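Local atomic coordinates of shikimate dehydrogenase-like protein HI_0607 (Haemophilus influenzae, PDB entry 1NPY), a protein that catalyses the NADP(+)-dependent oxidation of shikimate to 3-dehydroshikimate in vitro, though weakly, so its biological substrate may be a different compound. Residues F198-I203 and I222-A227; N25-K30 and E245-Y250. All coordinates share one frame; numbering follows the deposited sequence.

Interaction 1. Residues F198-I203 and I222-A227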
ATOM      1  N   PHE A 198       1.814  19.423  -3.094  1.00 11.34           N
ATOM      2  CA  PHE A 198       2.740  20.098  -3.999  1.00 11.04           C
ATOM      3  C   PHE A 198       2.116  21.468  -4.335  1.00 12.55           C
ATOM      4  O   PHE A 198       0.888  21.598  -4.385  1.00 11.80           O
ATOM      5  CB  PHE A 198       2.947  19.337  -5.323  1.00 11.83           C
ATOM      6  CG  PHE A 198       3.720  18.053  -5.182  1.00 10.30           C
ATOM      7  CD1 PHE A 198       5.079  18.028  -5.401  1.00 13.77           C
ATOM      8  CD2 PHE A 198       3.089  16.878  -4.791  1.00 12.38           C
ATOM      9  CE1 PHE A 198       5.812  16.861  -5.240  1.00 12.72           C
ATOM     10  CE2 PHE A 198       3.800  15.707  -4.658  1.00 13.67           C
ATOM     11  CZ  PHE A 198       5.169  15.693  -4.871  1.00 11.30           C
ATOM     12  N   PRO A 199       2.948  22.475  -4.600  1.00 14.54           N
ATOM     13  CA  PRO A 199       2.451  23.779  -5.061  1.00 15.12           C
ATOM     14  C   PRO A 199       1.692  23.728  -6.397  1.00 13.97           C
ATOM     15  O   PRO A 199       1.994  22.934  -7.289  1.00 12.53           O
ATOM     16  CB  PRO A 199       3.723  24.630  -5.206  1.00 15.49           C
ATOM     17  CG  PRO A 199       4.770  23.952  -4.325  1.00 16.56           C
ATOM     18  CD  PRO A 199       4.408  22.491  -4.389  1.00 15.89           C
ATOM     19  N   LYS A 200       0.708  24.604  -6.555  1.00 14.72           N
ATOM     20  CA  LYS A 200      -0.045  24.670  -7.811  1.00 15.74           C
ATOM     21  C   LYS A 200       0.846  24.783  -9.041  1.00 14.82           C
ATOM     22  O   LYS A 200       0.650  24.087 -10.043  1.00 16.11           O
ATOM     23  CB  LYS A 200      -1.053  25.820  -7.781  1.00 15.72           C
ATOM     24  CG  LYS A 200      -2.184  25.594  -6.787  1.00 17.08           C
ATOM     25  CD  LYS A 200      -3.316  26.611  -6.873  1.00 20.52           C
ATOM     26  CE  LYS A 200      -2.915  27.914  -6.223  1.00 23.68           C
ATOM     27  NZ  LYS A 200      -2.805  27.801  -4.741  1.00 22.53           N
ATOM     28  N   ALA A 201       1.874  25.617  -8.975  1.00 16.91           N
ATOM     29  CA  ALA A 201       2.761  25.816 -10.124  1.00 17.22           C
ATOM     30  C   ALA A 201       3.432  24.515 -10.536  1.00 18.03           C
ATOM     31  O   ALA A 201       3.709  24.261 -11.711  1.00 16.13           O
ATOM     32  CB  ALA A 201       3.811  26.856  -9.785  1.00 18.72           C
ATOM     33  N   PHE A 202       3.739  23.697  -9.531  1.00 18.05           N
ATOM     34  CA  PHE A 202       4.327  22.397  -9.797  1.00 18.48           C
ATOM     35  C   PHE A 202       3.356  21.423 -10.460  1.00 17.23           C
ATOM     36  O   PHE A 202       3.688  20.737 -11.431  1.00 16.78           O
ATOM     37  CB  PHE A 202       4.814  21.837  -8.463  1.00 19.48           C
ATOM     38  CG  PHE A 202       6.216  21.368  -8.520  1.00 24.10           C
ATOM     39  CD1 PHE A 202       7.256  22.267  -8.411  1.00 30.17           C
ATOM     40  CD2 PHE A 202       6.482  20.024  -8.716  1.00 30.63           C
ATOM     41  CE1 PHE A 202       8.565  21.827  -8.474  1.00 30.51           C
ATOM     42  CE2 PHE A 202       7.782  19.584  -8.795  1.00 31.42           C
ATOM     43  CZ  PHE A 202       8.825  20.488  -8.669  1.00 30.24           C
ATOM     44  N   ILE A 203       2.154  21.351  -9.904  1.00 16.60           N
ATOM     45  CA  ILE A 203       1.086  20.519 -10.456  1.00 15.72           C
ATOM     46  C   ILE A 203       0.774  20.940 -11.887  1.00 16.24           C
ATOM     47  O   ILE A 203       0.579  20.090 -12.743  1.00 16.52           O
ATOM     48  CB  ILE A 203      -0.187  20.587  -9.583  1.00 15.02           C
ATOM     49  CG1 ILE A 203       0.166  20.199  -8.140  1.00 14.34           C
ATOM     50  CG2 ILE A 203      -1.306  19.747 -10.192  1.00 13.69           C
ATOM     51  CD1 ILE A 203      -0.870  20.499  -7.073  1.00 14.72           C
ATOM     52  N   ILE A 222      -5.070  16.325  -5.319  1.00 11.07           N
ATOM     53  CA  ILE A 222      -5.826  15.604  -6.354  1.00 12.20           C
ATOM     54  C   ILE A 222      -6.858  16.504  -7.009  1.00 12.86           C
ATOM     55  O   ILE A 222      -7.013  16.512  -8.232  1.00 12.43           O
ATOM     56  CB  ILE A 222      -6.475  14.325  -5.794  1.00 11.89           C
ATOM     57  CG1 ILE A 222      -5.409  13.298  -5.417  1.00 13.06           C
ATOM     58  CG2 ILE A 222      -7.544  13.714  -6.692  1.00 15.28           C
ATOM     59  CD1 ILE A 222      -4.681  12.693  -6.632  1.00 14.61           C
ATOM     60  N   ARG A 223      -7.596  17.256  -6.204  1.00 12.36           N
ATOM     61  CA  ARG A 223      -8.620  18.151  -6.734  1.00 13.80           C
ATOM     62  C   ARG A 223      -8.046  19.181  -7.694  1.00 13.23           C
ATOM     63  O   ARG A 223      -8.614  19.413  -8.767  1.00 12.55           O
ATOM     64  CB  ARG A 223      -9.305  18.910  -5.592  1.00 14.23           C
ATOM     65  CG  ARG A 223     -10.487  18.233  -4.937  1.00 22.09           C
ATOM     66  CD  ARG A 223     -11.685  19.192  -4.815  1.00 27.18           C
ATOM     67  NE  ARG A 223     -12.964  18.526  -4.577  1.00 31.70           N
ATOM     68  CZ  ARG A 223     -13.287  18.031  -3.397  1.00 33.65           C
ATOM     69  NH1 ARG A 223     -12.426  18.162  -2.402  1.00 39.30           N
ATOM     70  NH2 ARG A 223     -14.444  17.430  -3.189  1.00 36.52           N
ATOM     71  N   TYR A 224      -6.933  19.811  -7.314  1.00 11.69           N
ATOM     72  CA  TYR A 224      -6.276  20.765  -8.203  1.00 11.00           C
ATOM     73  C   TYR A 224      -5.749  20.106  -9.475  1.00 11.48           C
ATOM     74  O   TYR A 224      -5.960  20.621 -10.568  1.00 11.19           O
ATOM     75  CB  TYR A 224      -5.189  21.573  -7.490  1.00 11.26           C
ATOM     76  CG  TYR A 224      -4.636  22.664  -8.373  1.00 12.04           C
ATOM     77  CD1 TYR A 224      -5.336  23.851  -8.567  1.00 16.00           C
ATOM     78  CD2 TYR A 224      -3.435  22.508  -9.048  1.00 11.98           C
ATOM     79  CE1 TYR A 224      -4.883  24.819  -9.431  1.00 15.59           C
ATOM     80  CE2 TYR A 224      -2.953  23.491  -9.896  1.00 14.58           C
ATOM     81  CZ  TYR A 224      -3.673  24.655 -10.072  1.00 15.82           C
ATOM     82  OH  TYR A 224      -3.200  25.647 -10.900  1.00 17.44           O
ATOM     83  N   ALA A 225      -5.155  18.919  -9.361  1.00 11.00           N
ATOM     84  CA  ALA A 225      -4.725  18.195 -10.556  1.00 11.58           C
ATOM     85  C   ALA A 225      -5.898  17.949 -11.513  1.00 12.73           C
ATOM     86  O   ALA A 225      -5.760  18.048 -12.738  1.00 13.65           O
ATOM     87  CB  ALA A 225      -4.092  16.881 -10.147  1.00 10.49           C
ATOM     88  N   GLN A 226      -7.037  17.561 -10.953  1.00 11.29           N
ATOM     89  CA  GLN A 226      -8.233  17.349 -11.764  1.00 14.19           C
ATOM     90  C   GLN A 226      -8.743  18.634 -12.405  1.00 15.19           C
ATOM     91  O   GLN A 226      -9.239  18.626 -13.533  1.00 16.42           O
ATOM     92  CB  GLN A 226      -9.340  16.698 -10.949  1.00 12.22           C
ATOM     93  CG  GLN A 226      -9.023  15.281 -10.570  1.00 13.36           C
ATOM     94  CD  GLN A 226     -10.065  14.649  -9.683  1.00 15.64           C
ATOM     95  OE1 GLN A 226     -10.831  15.356  -9.041  1.00 24.42           O
ATOM     96  NE2 GLN A 226     -10.017  13.333  -9.560  1.00 18.20           N
ATOM     97  N   ALA A 227      -8.640  19.736 -11.673  1.00 16.12           N
ATOM     98  CA  ALA A 227      -9.052  21.033 -12.189  1.00 17.04           C
ATOM     99  C   ALA A 227      -8.153  21.532 -13.311  1.00 17.38           C
ATOM    100  O   ALA A 227      -8.532  22.452 -14.049  1.00 18.74           O
ATOM    101  CB  ALA A 227      -9.057  22.051 -11.054  1.00 17.64           C
TER
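K200 and Y224 meet across two neighbouring crossover helices of the Rossmann-type NADP-binding domain: helix 200-205 leads from strand 178-181 to strand 208-211, and helix 220-227 from there to strand 231-233. On the inner side, towards the parallel sheet, the packing is close and wholly apolar. I203 sits at the edge of the Y224 ring, its CB in the ring plane, and CG2 lies 3.7 Å from CD2 of Y224. The same CG2 methyl reaches A225, 4.0 Å from its CB. On the sheet below, I203 rests on L179 and A225 on T232. Further out, K200 lies over a face of the Y224 ring in a CH-pi contact: its CG is 3.7 Å from the ring centroid and only 9° off the normal. The next carbon, K200 CD, approaches the ring atom Y224 CE1 to 3.5 Å. Two bends near the end of the K200 chain, at chi3 and chi4, lead its ammonium away from the ring, so on this exposed side the aliphatic stem does the touching. The ring itself swings towards helix 200-205 because its CG is anti to the backbone N (chi1 -173°), and this brings Y224 OH into a hydrogen bond with OD1 of D204.

Interaction 2. Residues N25-K30 and E245-Y250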
ATOM      1  N   ASN A  25     -14.901 -10.650   3.730  1.00  7.98           N
ATOM      2  CA  ASN A  25     -16.083 -11.450   3.981  1.00  9.38           C
ATOM      3  C   ASN A  25     -17.162 -11.264   2.912  1.00  9.31           C
ATOM      4  O   ASN A  25     -17.779 -12.236   2.469  1.00  7.91           O
ATOM      5  CB  ASN A  25     -16.662 -11.232   5.385  1.00  9.80           C
ATOM      6  CG  ASN A  25     -15.811 -11.873   6.485  1.00 10.96           C
ATOM      7  OD1 ASN A  25     -15.392 -11.186   7.428  1.00 12.00           O
ATOM      8  ND2 ASN A  25     -15.532 -13.163   6.367  1.00  6.25           N
ATOM      9  N   TYR A  26     -17.319 -10.044   2.423  1.00  7.64           N
ATOM     10  CA  TYR A  26     -18.214  -9.825   1.293  1.00  9.57           C
ATOM     11  C   TYR A  26     -17.827 -10.653   0.071  1.00  9.65           C
ATOM     12  O   TYR A  26     -18.680 -11.302  -0.554  1.00  9.67           O
ATOM     13  CB  TYR A  26     -18.226  -8.346   0.948  1.00  8.53           C
ATOM     14  CG  TYR A  26     -19.173  -7.954  -0.169  1.00 10.23           C
ATOM     15  CD1 TYR A  26     -20.515  -7.681   0.071  1.00 11.88           C
ATOM     16  CD2 TYR A  26     -18.704  -7.846  -1.468  1.00 12.06           C
ATOM     17  CE1 TYR A  26     -21.382  -7.305  -0.971  1.00 13.26           C
ATOM     18  CE2 TYR A  26     -19.555  -7.470  -2.508  1.00 15.13           C
ATOM     19  CZ  TYR A  26     -20.880  -7.202  -2.249  1.00 15.05           C
ATOM     20  OH  TYR A  26     -21.704  -6.823  -3.302  1.00 15.70           O
ATOM     21  N   LEU A  27     -16.542 -10.607  -0.263  1.00  8.78           N
ATOM     22  CA  LEU A  27     -16.070 -11.375  -1.416  1.00  9.94           C
ATOM     23  C   LEU A  27     -16.155 -12.875  -1.194  1.00  9.68           C
ATOM     24  O   LEU A  27     -16.478 -13.590  -2.148  1.00 10.55           O
ATOM     25  CB  LEU A  27     -14.655 -10.952  -1.803  1.00  9.43           C
ATOM     26  CG  LEU A  27     -14.531  -9.533  -2.364  1.00 11.39           C
ATOM     27  CD1 LEU A  27     -13.109  -9.015  -2.384  1.00 12.03           C
ATOM     28  CD2 LEU A  27     -15.199  -9.453  -3.733  1.00 13.15           C
ATOM     29  N   TYR A  28     -15.865 -13.407  -0.005  1.00 10.32           N
ATOM     30  CA  TYR A  28     -16.063 -14.845   0.208  1.00 10.27           C
ATOM     31  C   TYR A  28     -17.486 -15.273  -0.085  1.00 11.69           C
ATOM     32  O   TYR A  28     -17.725 -16.284  -0.719  1.00 11.98           O
ATOM     33  CB  TYR A  28     -15.737 -15.307   1.632  1.00 10.43           C
ATOM     34  CG  TYR A  28     -14.342 -14.975   2.090  1.00  9.59           C
ATOM     35  CD1 TYR A  28     -13.227 -15.101   1.275  1.00  8.45           C
ATOM     36  CD2 TYR A  28     -14.119 -14.612   3.410  1.00  8.76           C
ATOM     37  CE1 TYR A  28     -11.948 -14.813   1.753  1.00  8.97           C
ATOM     38  CE2 TYR A  28     -12.844 -14.373   3.901  1.00  9.60           C
ATOM     39  CZ  TYR A  28     -11.755 -14.443   3.074  1.00 12.41           C
ATOM     40  OH  TYR A  28     -10.478 -14.168   3.509  1.00 10.10           O
ATOM     41  N   ASP A  29     -18.435 -14.470   0.380  1.00 11.70           N
ATOM     42  CA  ASP A  29     -19.828 -14.754   0.136  1.00 13.82           C
ATOM     43  C   ASP A  29     -20.139 -14.778  -1.363  1.00 12.93           C
ATOM     44  O   ASP A  29     -20.773 -15.728  -1.841  1.00 12.99           O
ATOM     45  CB  ASP A  29     -20.674 -13.756   0.914  1.00 14.00           C
ATOM     46  CG  ASP A  29     -22.141 -13.980   0.660  1.00 20.89           C
ATOM     47  OD1 ASP A  29     -22.621 -15.045   1.095  1.00 24.53           O
ATOM     48  OD2 ASP A  29     -22.821 -13.171   0.004  1.00 25.24           O
ATOM     49  N   LYS A  30     -19.739 -13.729  -2.082  1.00 12.34           N
ATOM     50  CA  LYS A  30     -20.055 -13.585  -3.496  1.00 12.77           C
ATOM     51  C   LYS A  30     -19.406 -14.667  -4.341  1.00 13.90           C
ATOM     52  O   LYS A  30     -19.986 -15.061  -5.361  1.00 14.02           O
ATOM     53  CB  LYS A  30     -19.697 -12.196  -4.037  1.00 13.44           C
ATOM     54  CG  LYS A  30     -20.508 -11.054  -3.415  1.00 14.39           C
ATOM     55  CD  LYS A  30     -21.935 -11.067  -3.956  1.00 20.67           C
ATOM     56  CE  LYS A  30     -22.804  -9.924  -3.477  1.00 21.34           C
ATOM     57  NZ  LYS A  30     -23.839  -9.665  -4.520  1.00 23.70           N
ATOM     58  N   GLU A 245      -4.842  -8.281  -3.858  1.00  9.40           N
ATOM     59  CA  GLU A 245      -3.676  -9.136  -4.041  1.00  9.83           C
ATOM     60  C   GLU A 245      -3.562 -10.131  -2.873  1.00  8.40           C
ATOM     61  O   GLU A 245      -3.219 -11.304  -3.062  1.00  8.10           O
ATOM     62  CB  GLU A 245      -2.383  -8.331  -4.219  1.00 10.70           C
ATOM     63  CG  GLU A 245      -2.390  -7.470  -5.487  1.00 14.27           C
ATOM     64  CD  GLU A 245      -2.118  -8.246  -6.754  1.00 21.36           C
ATOM     65  OE1 GLU A 245      -1.354  -9.225  -6.664  1.00 25.78           O
ATOM     66  OE2 GLU A 245      -2.633  -7.861  -7.835  1.00 31.75           O
ATOM     67  N   GLN A 246      -3.839  -9.671  -1.659  1.00  9.12           N
ATOM     68  CA  GLN A 246      -3.924 -10.578  -0.513  1.00  8.01           C
ATOM     69  C   GLN A 246      -5.007 -11.625  -0.731  1.00  8.56           C
ATOM     70  O   GLN A 246      -4.788 -12.819  -0.524  1.00  7.47           O
ATOM     71  CB  GLN A 246      -4.181  -9.839   0.796  1.00  8.87           C
ATOM     72  CG  GLN A 246      -3.053  -8.910   1.162  1.00  9.01           C
ATOM     73  CD  GLN A 246      -3.364  -8.026   2.342  1.00 12.20           C
ATOM     74  OE1 GLN A 246      -4.514  -7.610   2.512  1.00 13.78           O
ATOM     75  NE2 GLN A 246      -2.353  -7.727   3.157  1.00  7.61           N
ATOM     76  N   PHE A 247      -6.176 -11.174  -1.174  1.00  7.31           N
ATOM     77  CA  PHE A 247      -7.297 -12.092  -1.347  1.00  8.05           C
ATOM     78  C   PHE A 247      -6.928 -13.210  -2.311  1.00  7.16           C
ATOM     79  O   PHE A 247      -7.202 -14.406  -2.066  1.00  8.12           O
ATOM     80  CB  PHE A 247      -8.508 -11.315  -1.842  1.00  7.86           C
ATOM     81  CG  PHE A 247      -9.739 -12.140  -1.962  1.00  8.04           C
ATOM     82  CD1 PHE A 247     -10.715 -12.077  -0.975  1.00  9.01           C
ATOM     83  CD2 PHE A 247      -9.973 -12.945  -3.074  1.00 10.50           C
ATOM     84  CE1 PHE A 247     -11.861 -12.823  -1.056  1.00  8.78           C
ATOM     85  CE2 PHE A 247     -11.141 -13.708  -3.141  1.00  8.88           C
ATOM     86  CZ  PHE A 247     -12.094 -13.619  -2.173  1.00 10.64           C
ATOM     87  N   GLU A 248      -6.258 -12.820  -3.393  1.00  8.01           N
ATOM     88  CA  GLU A 248      -5.850 -13.768  -4.424  1.00  9.15           C
ATOM     89  C   GLU A 248      -4.768 -14.716  -3.892  1.00  8.88           C
ATOM     90  O   GLU A 248      -4.778 -15.913  -4.166  1.00  9.77           O
ATOM     91  CB  GLU A 248      -5.362 -13.061  -5.691  1.00  9.75           C
ATOM     92  CG  GLU A 248      -5.122 -14.026  -6.846  1.00 13.65           C
ATOM     93  CD  GLU A 248      -4.657 -13.303  -8.100  1.00 18.91           C
ATOM     94  OE1 GLU A 248      -4.102 -13.922  -9.040  1.00 21.75           O
ATOM     95  OE2 GLU A 248      -4.872 -12.074  -8.144  1.00 22.81           O
ATOM     96  N   LEU A 249      -3.856 -14.209  -3.081  1.00  8.52           N
ATOM     97  CA  LEU A 249      -2.861 -15.078  -2.469  1.00  9.39           C
ATOM     98  C   LEU A 249      -3.510 -16.131  -1.566  1.00  9.34           C
ATOM     99  O   LEU A 249      -3.101 -17.290  -1.529  1.00  9.98           O
ATOM    100  CB  LEU A 249      -1.840 -14.251  -1.708  1.00  9.05           C
ATOM    101  CG  LEU A 249      -0.802 -13.567  -2.587  1.00 11.30           C
ATOM    102  CD1 LEU A 249      -0.070 -12.472  -1.832  1.00 10.30           C
ATOM    103  CD2 LEU A 249       0.213 -14.531  -3.179  1.00 15.12           C
ATOM    104  N   TYR A 250      -4.502 -15.713  -0.796  1.00  8.56           N
ATOM    105  CA  TYR A 250      -5.083 -16.637   0.183  1.00  7.82           C
ATOM    106  C   TYR A 250      -5.998 -17.678  -0.470  1.00  9.24           C
ATOM    107  O   TYR A 250      -6.010 -18.825  -0.029  1.00  8.68           O
ATOM    108  CB  TYR A 250      -5.902 -15.916   1.241  1.00  7.45           C
ATOM    109  CG  TYR A 250      -5.223 -14.789   2.005  1.00  7.25           C
ATOM    110  CD1 TYR A 250      -3.854 -14.744   2.217  1.00  7.95           C
ATOM    111  CD2 TYR A 250      -5.986 -13.772   2.540  1.00  9.84           C
ATOM    112  CE1 TYR A 250      -3.276 -13.681   2.906  1.00  7.54           C
ATOM    113  CE2 TYR A 250      -5.425 -12.696   3.215  1.00  7.67           C
ATOM    114  CZ  TYR A 250      -4.061 -12.684   3.420  1.00  7.76           C
ATOM    115  OH  TYR A 250      -3.513 -11.612   4.078  1.00 10.07           O
TER
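The main-chain O of F247, whose side chain carries this contact, accepts a hydrogen bond from OG1 of T251 one helical turn later. Across the interface itself no hydrogen bond forms, and the contact is apolar. With chi1 at -176°, the F247 ring extends opposite its own backbone N and reaches L27 and Y28. The ring atom nearest the other helix, CE1, comes 3.4 Å from CB of L27 and equally 3.4 Å from CE1 of Y28, so one ring corner is lodged between two consecutive residues. CD1 of L27 lies over a face of the same ring, 4.1 Å from F247 CD1. The contact joins the substrate-binding domain, through helix 19-31, to helix 235-251, which returns to that domain after the last strand of the Rossmann-type sheet, as in shikimate dehydrogenases generally. The Y28 and F247 rings are inclined by 26°, but with centroids 5.4 Å apart they are slid past one another and barely overlap. This spacing accompanies separated backbones, the nearest CA atoms, those of L27 and F247, being 8.8 Å apart. L33 and P255 also touch F247, while Y28 extends the aromatic cluster to F35.

Interactions 1 and 2 belong to different domains and lie on opposite sides of the chain's centre, with their own centres 35 Å apart and their nearest atoms about 20 Å apart. They therefore do not touch, and both lie away from the active and cofactor sites, among them the probable catalytic K67, D103, which probably binds substrate, and the glycine-rich turn G126-M130, which probably binds NADP(+) together with K154 and S184. Along the chain, both segments of interaction 1 fall between those of interaction 2. The connection is short: strand 231-233, against which A225 packs, runs almost directly into helix 235-251. That helix also touches T102, the residue before D103, through E245 and Q246.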